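Local structure of NANS (YJHS), A 9-O-acetyl N-acetylneuraminic acid esterase (Escherichia coli O157:H7 EDL933, 3PT5) at residues 31-42 / 99-107; 56-64 / 82-90. The protein probably removes the 9-O-acetyl group of 9-O-acetyl-N-acetylneuraminate, a sialic acid of mammalian mucosal sites, as an esterase of the SGNH hydrolase family. One frame throughout, in Å; residues are numbered along the deposited sequence.

Contact 1: residues 31-42 / 99-107; sequences NAMAYGEGLPLP and TQYGTVGQA
G36 and V104 form a single antiparallel, hydrogen-bonded bridge that ties the loop after strand 20-28 of this SGNH hydrolase fold to the loop leading into helix 107-114. V104 N reaches a lone pair of G36 O at 2.9 Å, and G36 N returns a bond to V104 O, also at 2.9 Å. Next to the bridge, A34 is the centre of an inverse gamma turn, and its O accepts from T103 OG1 at 2.6 Å. That hydroxyl comes from above the carbonyl plane, 52° out of it; a chi1 of 41° places it between the T103 backbone N and carbonyl carbon. The CA atoms come closest at A34 and G105, 3.5 Å apart; G105 has no side chain to intervene. Further along, V104 CG2 meets P40 CG at 4.1 Å, and Q100 crosses P42 at about a right angle, with CG 3.7 Å from P42 CD. Q100 NE2 adds a weak bond to P40 O; the stronger polar partner of that side chain is T95. Q106 also spans the segments: R318 of helix 315-335 positions its amide by bonding OE1, and NE2 points almost straight (N-H...O 175°) at N31 O, 2.9 Å away.

Contact 2: residues 56-64 / 82-90; sequences ARFAHTHPG and DVQDMQSYH
H62 and Q87 have the closest CA atoms of segments 56-64 and 82-90, 6.8 Å apart; at R57 and D82 the spacing is 7.2 Å. No backbone-to-backbone hydrogen bond joins them; side chains meet one another and backbone oxygens instead. Segment 82-90 is shaped by a type I turn from M86 to Y89 and, overlapping its start, an Asx turn in which D85 OD1 accepts from Q87 N at 3.0 Å. The D85 carboxylate lies over one face of the F58 ring, planes only 5° apart and CG 3.6 Å above the ring, offset toward its rim; chi1 of -176°, CG anti to the backbone N, swings it there. D82 O sits near the ring plane, 3.2 Å from F58 CE1. Both segments are loops flanking strand 73-75, an outermost strand of the central sheet. Q87 turns its amide 70° from the F58 ring and directs NE2 to T61 O at 3.2 Å, a bond to treat with caution, T61 O being doubtfully placed; NE2 also binds C79 O. V83 CG2 lies over one face of the R57 guanidinium, 3.6 Å above the plane toward its rim, while R57 NH2 forms a salt bridge with D166 of helix 162-176.

Along the chain the order is 31-42, 56-64, 82-90, 99-107, so contact 2 falls wholly between the two halves of contact 1. Their centres are 12 Å apart, and they lie about 11 and 14 Å from the centre of the chain, contact 1 being the more buried. The four segments are mostly loop, connected to strands 20-28, 52-55 and 73-75 of the seven-stranded sheet or to helix 107-114. Two probable hydrogen bonds join the contacts directly: Y35 OH to Q84 OE1 at 2.7 Å, and G102 N to H90 ND1 at 3.0 Å. M86 CB packs on T103 OG1, so the connections after these strands are joined by side chains as well as through the sheet.

Contact 1: residues 31-42 / 99-107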
loop_
_atom_site.group_PDB
_atom_site.type_symbol
_atom_site.label_atom_id
_atom_site.label_comp_id
_atom_site.label_asym_id
_atom_site.label_seq_id
_atom_site.Cartn_x
_atom_site.Cartn_y
_atom_site.Cartn_z
ATOM N N ASN A 31 5.568 4.114 -2.125
ATOM C CA ASN A 31 4.612 5.020 -1.465
ATOM C C ASN A 31 3.249 4.401 -1.159
ATOM O O ASN A 31 2.445 4.992 -0.452
ATOM C CB ASN A 31 4.525 6.366 -2.204
ATOM C CG ASN A 31 5.694 7.260 -1.860
ATOM O OD1 ASN A 31 6.042 7.388 -0.671
ATOM N ND2 ASN A 31 6.343 7.852 -2.878
ATOM N N ALA A 32 3.042 3.181 -1.616
ATOM C CA ALA A 32 1.850 2.392 -1.295
ATOM C C ALA A 32 2.014 1.656 0.038
ATOM O O ALA A 32 1.028 1.224 0.630
ATOM C CB ALA A 32 1.567 1.383 -2.379
ATOM N N MET A 33 3.265 1.526 0.478
ATOM C CA MET A 33 3.591 0.656 1.601
ATOM C C MET A 33 4.355 1.393 2.691
ATOM O O MET A 33 4.366 2.609 2.738
ATOM C CB MET A 33 4.384 -0.549 1.091
ATOM C CG MET A 33 5.568 -0.211 0.214
ATOM S SD MET A 33 6.554 -1.670 -0.180
ATOM C CE MET A 33 7.251 -2.058 1.439
ATOM N N ALA A 34 5.005 0.645 3.584
ATOM C CA ALA A 34 5.558 1.236 4.765
ATOM C C ALA A 34 6.932 1.852 4.502
ATOM O O ALA A 34 7.957 1.224 4.709
ATOM C CB ALA A 34 5.643 0.154 5.873
ATOM N N TYR A 35 6.935 3.093 4.024
ATOM C CA TYR A 35 8.152 3.868 3.863
ATOM C C TYR A 35 8.152 5.128 4.722
ATOM O O TYR A 35 9.052 5.913 4.634
ATOM C CB TYR A 35 8.415 4.176 2.402
ATOM C CG TYR A 35 9.258 3.109 1.713
ATOM C CD1 TYR A 35 8.703 1.867 1.388
ATOM C CD2 TYR A 35 10.610 3.326 1.409
ATOM C CE1 TYR A 35 9.437 0.911 0.736
ATOM C CE2 TYR A 35 11.360 2.356 0.758
ATOM C CZ TYR A 35 10.762 1.146 0.435
ATOM O OH TYR A 35 11.545 0.190 -0.227
ATOM N N GLY A 36 7.158 5.286 5.601
ATOM C CA GLY A 36 7.225 6.356 6.605
ATOM C C GLY A 36 8.310 6.081 7.626
ATOM O O GLY A 36 8.327 5.003 8.241
ATOM N N GLU A 37 9.217 7.047 7.808
ATOM C CA GLU A 37 10.378 6.845 8.708
ATOM C C GLU A 37 10.176 7.319 10.146
ATOM O O GLU A 37 10.993 6.988 11.020
ATOM C CB GLU A 37 11.643 7.464 8.104
ATOM C CG GLU A 37 12.214 6.650 6.977
ATOM C CD GLU A 37 13.357 7.352 6.267
ATOM O OE1 GLU A 37 13.712 8.527 6.596
ATOM O OE2 GLU A 37 13.930 6.713 5.384
ATOM N N GLY A 38 9.125 8.104 10.415
ATOM C CA GLY A 38 8.828 8.499 11.766
ATOM C C GLY A 38 8.309 7.321 12.593
ATOM O O GLY A 38 7.734 6.368 12.061
ATOM N N LEU A 39 8.494 7.445 13.902
ATOM C CA LEU A 39 8.212 6.383 14.871
ATOM C C LEU A 39 6.767 5.845 14.809
ATOM O O LEU A 39 5.834 6.626 14.748
ATOM C CB LEU A 39 8.479 6.950 16.269
ATOM C CG LEU A 39 8.590 5.952 17.426
ATOM C CD1 LEU A 39 9.768 4.965 17.222
ATOM C CD2 LEU A 39 8.750 6.737 18.706
ATOM N N PRO A 40 6.588 4.497 14.819
ATOM C CA PRO A 40 5.234 3.938 14.959
ATOM C C PRO A 40 4.631 4.284 16.311
ATOM O O PRO A 40 5.364 4.465 17.286
ATOM C CB PRO A 40 5.470 2.412 14.892
ATOM C CG PRO A 40 6.869 2.263 14.264
ATOM C CD PRO A 40 7.608 3.437 14.822
ATOM N N LEU A 41 3.304 4.374 16.369
ATOM C CA LEU A 41 2.645 4.789 17.593
ATOM C C LEU A 41 1.600 3.727 17.912
ATOM O O LEU A 41 0.408 3.966 17.731
ATOM C CB LEU A 41 1.979 6.170 17.409
ATOM C CG LEU A 41 2.913 7.341 17.104
ATOM C CD1 LEU A 41 2.153 8.605 16.733
ATOM C CD2 LEU A 41 3.798 7.557 18.308
ATOM N N PRO A 42 2.043 2.535 18.354
ATOM C CA PRO A 42 1.128 1.390 18.449
ATOM C C PRO A 42 0.039 1.510 19.511
ATOM O O PRO A 42 -0.911 0.739 19.484
ATOM C CB PRO A 42 2.052 0.219 18.781
ATOM C CG PRO A 42 3.252 0.824 19.383
ATOM C CD PRO A 42 3.420 2.165 18.733
ATOM N N THR A 99 6.535 -4.081 19.172
ATOM C CA THR A 99 5.362 -3.259 18.881
ATOM C C THR A 99 5.675 -2.058 17.996
ATOM O O THR A 99 4.800 -1.620 17.227
ATOM C CB THR A 99 4.729 -2.713 20.151
ATOM O OG1 THR A 99 5.682 -1.902 20.853
ATOM C CG2 THR A 99 4.229 -3.857 21.051
ATOM N N GLN A 100 6.883 -1.513 18.140
ATOM C CA GLN A 100 7.303 -0.289 17.414
ATOM C C GLN A 100 8.348 -0.578 16.337
ATOM O O GLN A 100 9.214 0.258 16.073
ATOM C CB GLN A 100 7.906 0.742 18.375
ATOM C CG GLN A 100 6.950 1.368 19.336
ATOM C CD GLN A 100 7.613 2.449 20.174
ATOM O OE1 GLN A 100 8.578 2.167 20.878
ATOM N NE2 GLN A 100 7.094 3.689 20.103
ATOM N N TYR A 101 8.240 -1.739 15.721
ATOM C CA TYR A 101 9.195 -2.195 14.712
ATOM C C TYR A 101 9.014 -1.473 13.386
ATOM O O TYR A 101 7.906 -1.133 13.005
ATOM C CB TYR A 101 9.031 -3.700 14.474
ATOM C CG TYR A 101 7.582 -4.156 14.274
ATOM C CD1 TYR A 101 7.007 -4.203 12.998
ATOM C CD2 TYR A 101 6.806 -4.537 15.346
ATOM C CE1 TYR A 101 5.700 -4.593 12.811
ATOM C CE2 TYR A 101 5.483 -4.929 15.181
ATOM C CZ TYR A 101 4.933 -4.957 13.904
ATOM O OH TYR A 101 3.641 -5.351 13.720
ATOM N N GLY A 102 10.103 -1.258 12.666
ATOM C CA GLY A 102 9.986 -0.915 11.260
ATOM C C GLY A 102 9.494 0.477 10.922
ATOM O O GLY A 102 9.524 1.405 11.731
ATOM N N THR A 103 9.072 0.600 9.671
ATOM C CA THR A 103 8.551 1.842 9.130
ATOM C C THR A 103 7.021 1.810 9.140
ATOM O O THR A 103 6.419 0.824 9.545
ATOM C CB THR A 103 9.017 1.970 7.679
ATOM O OG1 THR A 103 8.898 0.681 7.062
ATOM C CG2 THR A 103 10.452 2.467 7.663
ATOM N N VAL A 104 6.395 2.910 8.720
ATOM C CA VAL A 104 4.939 3.031 8.817
ATOM C C VAL A 104 4.310 3.152 7.433
ATOM O O VAL A 104 4.766 3.956 6.623
ATOM C CB VAL A 104 4.566 4.267 9.646
ATOM C CG1 VAL A 104 3.063 4.488 9.710
ATOM C CG2 VAL A 104 5.119 4.101 11.083
ATOM N N GLY A 105 3.262 2.362 7.192
ATOM C CA GLY A 105 2.462 2.403 5.961
ATOM C C GLY A 105 1.019 2.751 6.281
ATOM O O GLY A 105 0.558 2.459 7.391
ATOM N N GLN A 106 0.296 3.293 5.297
ATOM C CA GLN A 106 -1.073 3.770 5.483
ATOM C C GLN A 106 -2.162 2.709 5.427
ATOM O O GLN A 106 -3.317 3.057 5.640
ATOM C CB GLN A 106 -1.437 4.849 4.443
ATOM C CG GLN A 106 -1.406 4.369 2.967
ATOM C CD GLN A 106 -0.049 4.605 2.292
ATOM O OE1 GLN A 106 0.978 4.692 2.974
ATOM N NE2 GLN A 106 -0.040 4.713 0.961
ATOM N N ALA A 107 -1.855 1.439 5.100
ATOM C CA ALA A 107 -2.949 0.449 4.916
ATOM C C ALA A 107 -3.778 0.349 6.213
ATOM O O ALA A 107 -5.017 0.293 6.183
ATOM C CB ALA A 107 -2.391 -0.911 4.548
HETATM O O HOH W 1 0.405 0.618 3.525
HETATM O O HOH W 2 9.515 4.253 11.998
#

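Contact 2: residues 56-64 / 82-90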
loop_
_atom_site.group_PDB
_atom_site.type_symbol
_atom_site.label_atom_id
_atom_site.label_comp_id
_atom_site.label_asym_id
_atom_site.label_seq_id
_atom_site.Cartn_x
_atom_site.Cartn_y
_atom_site.Cartn_z
ATOM N N ALA A 56 -1.155 -12.816 5.388
ATOM C CA ALA A 56 0.270 -12.945 5.750
ATOM C C ALA A 56 1.175 -13.303 4.583
ATOM O O ALA A 56 0.748 -13.852 3.585
ATOM C CB ALA A 56 0.453 -13.995 6.850
ATOM N N ARG A 57 2.465 -13.011 4.762
ATOM C CA ARG A 57 3.491 -13.329 3.782
ATOM C C ARG A 57 4.727 -13.877 4.480
ATOM O O ARG A 57 5.284 -14.886 4.027
ATOM C CB ARG A 57 3.878 -12.101 2.947
ATOM C CG ARG A 57 4.843 -12.438 1.806
ATOM C CD ARG A 57 5.245 -11.214 0.967
ATOM N NE ARG A 57 4.091 -10.478 0.446
ATOM C CZ ARG A 57 3.512 -10.739 -0.719
ATOM N NH1 ARG A 57 2.470 -10.026 -1.135
ATOM N NH2 ARG A 57 3.997 -11.701 -1.496
ATOM N N PHE A 58 5.151 -13.212 5.553
ATOM C CA PHE A 58 6.451 -13.502 6.171
ATOM C C PHE A 58 6.302 -14.742 7.044
ATOM O O PHE A 58 5.197 -15.259 7.226
ATOM C CB PHE A 58 6.935 -12.313 7.005
ATOM C CG PHE A 58 6.863 -10.970 6.270
ATOM C CD1 PHE A 58 7.151 -10.871 4.903
ATOM C CD2 PHE A 58 6.526 -9.815 6.962
ATOM C CE1 PHE A 58 7.068 -9.641 4.254
ATOM C CE2 PHE A 58 6.459 -8.591 6.320
ATOM C CZ PHE A 58 6.724 -8.507 4.979
ATOM N N ALA A 59 7.417 -15.213 7.596
ATOM C CA ALA A 59 7.401 -16.424 8.401
ATOM C C ALA A 59 6.862 -16.165 9.815
ATOM O O ALA A 59 6.482 -17.104 10.545
ATOM C CB ALA A 59 8.810 -17.015 8.424
ATOM N N HIS A 60 6.818 -14.898 10.223
ATOM C CA HIS A 60 6.213 -14.519 11.499
ATOM C C HIS A 60 5.387 -13.277 11.265
ATOM O O HIS A 60 5.568 -12.609 10.238
ATOM C CB HIS A 60 7.261 -14.280 12.597
ATOM C CG HIS A 60 8.080 -15.498 12.896
ATOM N ND1 HIS A 60 7.775 -16.383 13.913
ATOM C CD2 HIS A 60 9.147 -16.013 12.249
ATOM C CE1 HIS A 60 8.646 -17.375 13.894
ATOM N NE2 HIS A 60 9.477 -17.184 12.884
ATOM N N THR A 61 4.465 -12.982 12.183
ATOM C CA THR A 61 3.587 -11.835 11.965
ATOM C C THR A 61 4.375 -10.536 12.012
ATOM O O THR A 61 4.060 -9.576 11.290
ATOM C CB THR A 61 2.425 -11.799 12.962
ATOM O OG1 THR A 61 2.922 -11.760 14.304
ATOM C CG2 THR A 61 1.565 -13.013 12.773
ATOM N N HIS A 62 5.410 -10.530 12.844
ATOM C CA HIS A 62 6.318 -9.409 13.048
ATOM C C HIS A 62 7.547 -9.974 13.780
ATOM O O HIS A 62 7.492 -11.122 14.254
ATOM C CB HIS A 62 5.638 -8.282 13.848
ATOM C CG HIS A 62 5.164 -8.693 15.207
ATOM N ND1 HIS A 62 5.929 -8.531 16.345
ATOM C CD2 HIS A 62 3.976 -9.193 15.622
ATOM C CE1 HIS A 62 5.238 -8.940 17.396
ATOM N NE2 HIS A 62 4.062 -9.370 16.981
ATOM N N PRO A 63 8.643 -9.194 13.884
ATOM C CA PRO A 63 9.822 -9.792 14.508
ATOM C C PRO A 63 9.540 -10.146 15.979
ATOM O O PRO A 63 9.111 -9.296 16.771
ATOM C CB PRO A 63 10.894 -8.702 14.362
ATOM C CG PRO A 63 10.382 -7.822 13.222
ATOM C CD PRO A 63 8.918 -7.836 13.365
ATOM N N GLY A 64 9.698 -11.428 16.301
ATOM C CA GLY A 64 9.486 -11.895 17.656
ATOM C C GLY A 64 8.051 -12.285 17.918
ATOM O O GLY A 64 7.709 -12.640 19.048
ATOM N N ASP A 82 3.863 -6.750 2.846
ATOM C CA ASP A 82 4.126 -6.533 1.425
ATOM C C ASP A 82 5.261 -7.430 0.944
ATOM O O ASP A 82 5.920 -8.100 1.754
ATOM C CB ASP A 82 4.392 -5.044 1.206
ATOM C CG ASP A 82 3.096 -4.190 1.361
ATOM O OD1 ASP A 82 2.183 -4.368 0.526
ATOM O OD2 ASP A 82 2.986 -3.349 2.299
ATOM N N VAL A 83 5.492 -7.459 -0.371
ATOM C CA VAL A 83 6.530 -8.300 -0.952
ATOM C C VAL A 83 7.895 -7.923 -0.399
ATOM O O VAL A 83 8.749 -8.803 -0.137
ATOM C CB VAL A 83 6.542 -8.161 -2.490
ATOM C CG1 VAL A 83 7.559 -9.096 -3.113
ATOM C CG2 VAL A 83 5.143 -8.403 -3.055
ATOM N N GLN A 84 8.116 -6.622 -0.226
ATOM C CA GLN A 84 9.295 -6.159 0.487
ATOM C C GLN A 84 9.055 -6.022 1.986
ATOM O O GLN A 84 8.122 -5.336 2.422
ATOM C CB GLN A 84 9.754 -4.829 -0.071
ATOM C CG GLN A 84 11.091 -4.406 0.477
ATOM C CD GLN A 84 11.450 -3.017 0.053
ATOM O OE1 GLN A 84 10.606 -2.287 -0.501
ATOM N NE2 GLN A 84 12.681 -2.611 0.340
ATOM N N ASP A 85 9.916 -6.653 2.780
ATOM C CA ASP A 85 9.764 -6.687 4.231
ATOM C C ASP A 85 10.495 -5.521 4.889
ATOM O O ASP A 85 11.736 -5.472 4.877
ATOM C CB ASP A 85 10.317 -8.041 4.742
ATOM C CG ASP A 85 10.130 -8.252 6.240
ATOM O OD1 ASP A 85 9.805 -7.300 6.985
ATOM O OD2 ASP A 85 10.352 -9.413 6.687
ATOM N N MET A 86 9.728 -4.559 5.420
ATOM C CA MET A 86 10.309 -3.361 6.037
ATOM C C MET A 86 10.354 -3.432 7.565
ATOM O O MET A 86 10.727 -2.459 8.219
ATOM C CB MET A 86 9.510 -2.103 5.622
ATOM C CG MET A 86 9.383 -1.863 4.106
ATOM S SD MET A 86 10.961 -1.715 3.251
ATOM C CE MET A 86 11.410 -0.061 3.774
ATOM N N GLN A 87 9.977 -4.574 8.139
ATOM C CA GLN A 87 9.701 -4.655 9.568
ATOM C C GLN A 87 10.920 -4.509 10.459
ATOM O O GLN A 87 10.769 -4.233 11.642
ATOM C CB GLN A 87 8.936 -5.936 9.903
ATOM C CG GLN A 87 7.598 -6.090 9.179
ATOM C CD GLN A 87 6.851 -7.243 9.734
ATOM O OE1 GLN A 87 7.458 -8.272 10.074
ATOM N NE2 GLN A 87 5.528 -7.127 9.805
ATOM N N SER A 88 12.110 -4.676 9.884
ATOM C CA SER A 88 13.375 -4.463 10.602
ATOM C C SER A 88 14.035 -3.084 10.386
ATOM O O SER A 88 15.099 -2.806 10.938
ATOM C CB SER A 88 14.370 -5.605 10.311
ATOM O OG SER A 88 13.859 -6.853 10.779
ATOM N N TYR A 89 13.388 -2.204 9.619
ATOM C CA TYR A 89 13.911 -0.860 9.465
ATOM C C TYR A 89 13.496 -0.001 10.659
ATOM O O TYR A 89 12.738 0.961 10.487
ATOM C CB TYR A 89 13.380 -0.236 8.180
ATOM C CG TYR A 89 14.066 -0.715 6.932
ATOM C CD1 TYR A 89 13.693 -1.911 6.332
ATOM C CD2 TYR A 89 15.068 0.048 6.335
ATOM C CE1 TYR A 89 14.295 -2.350 5.143
ATOM C CE2 TYR A 89 15.672 -0.373 5.147
ATOM C CZ TYR A 89 15.300 -1.587 4.579
ATOM O OH TYR A 89 15.903 -2.023 3.406
ATOM N N HIS A 90 13.962 -0.343 11.856
ATOM C CA HIS A 90 13.508 0.334 13.062
ATOM C C HIS A 90 13.969 1.764 13.127
ATOM O O HIS A 90 15.092 2.102 12.682
ATOM C CB HIS A 90 14.012 -0.368 14.333
ATOM C CG HIS A 90 13.746 -1.839 14.357
ATOM N ND1 HIS A 90 12.528 -2.390 14.003
ATOM C CD2 HIS A 90 14.538 -2.880 14.713
ATOM C CE1 HIS A 90 12.589 -3.709 14.116
ATOM N NE2 HIS A 90 13.795 -4.026 14.568
#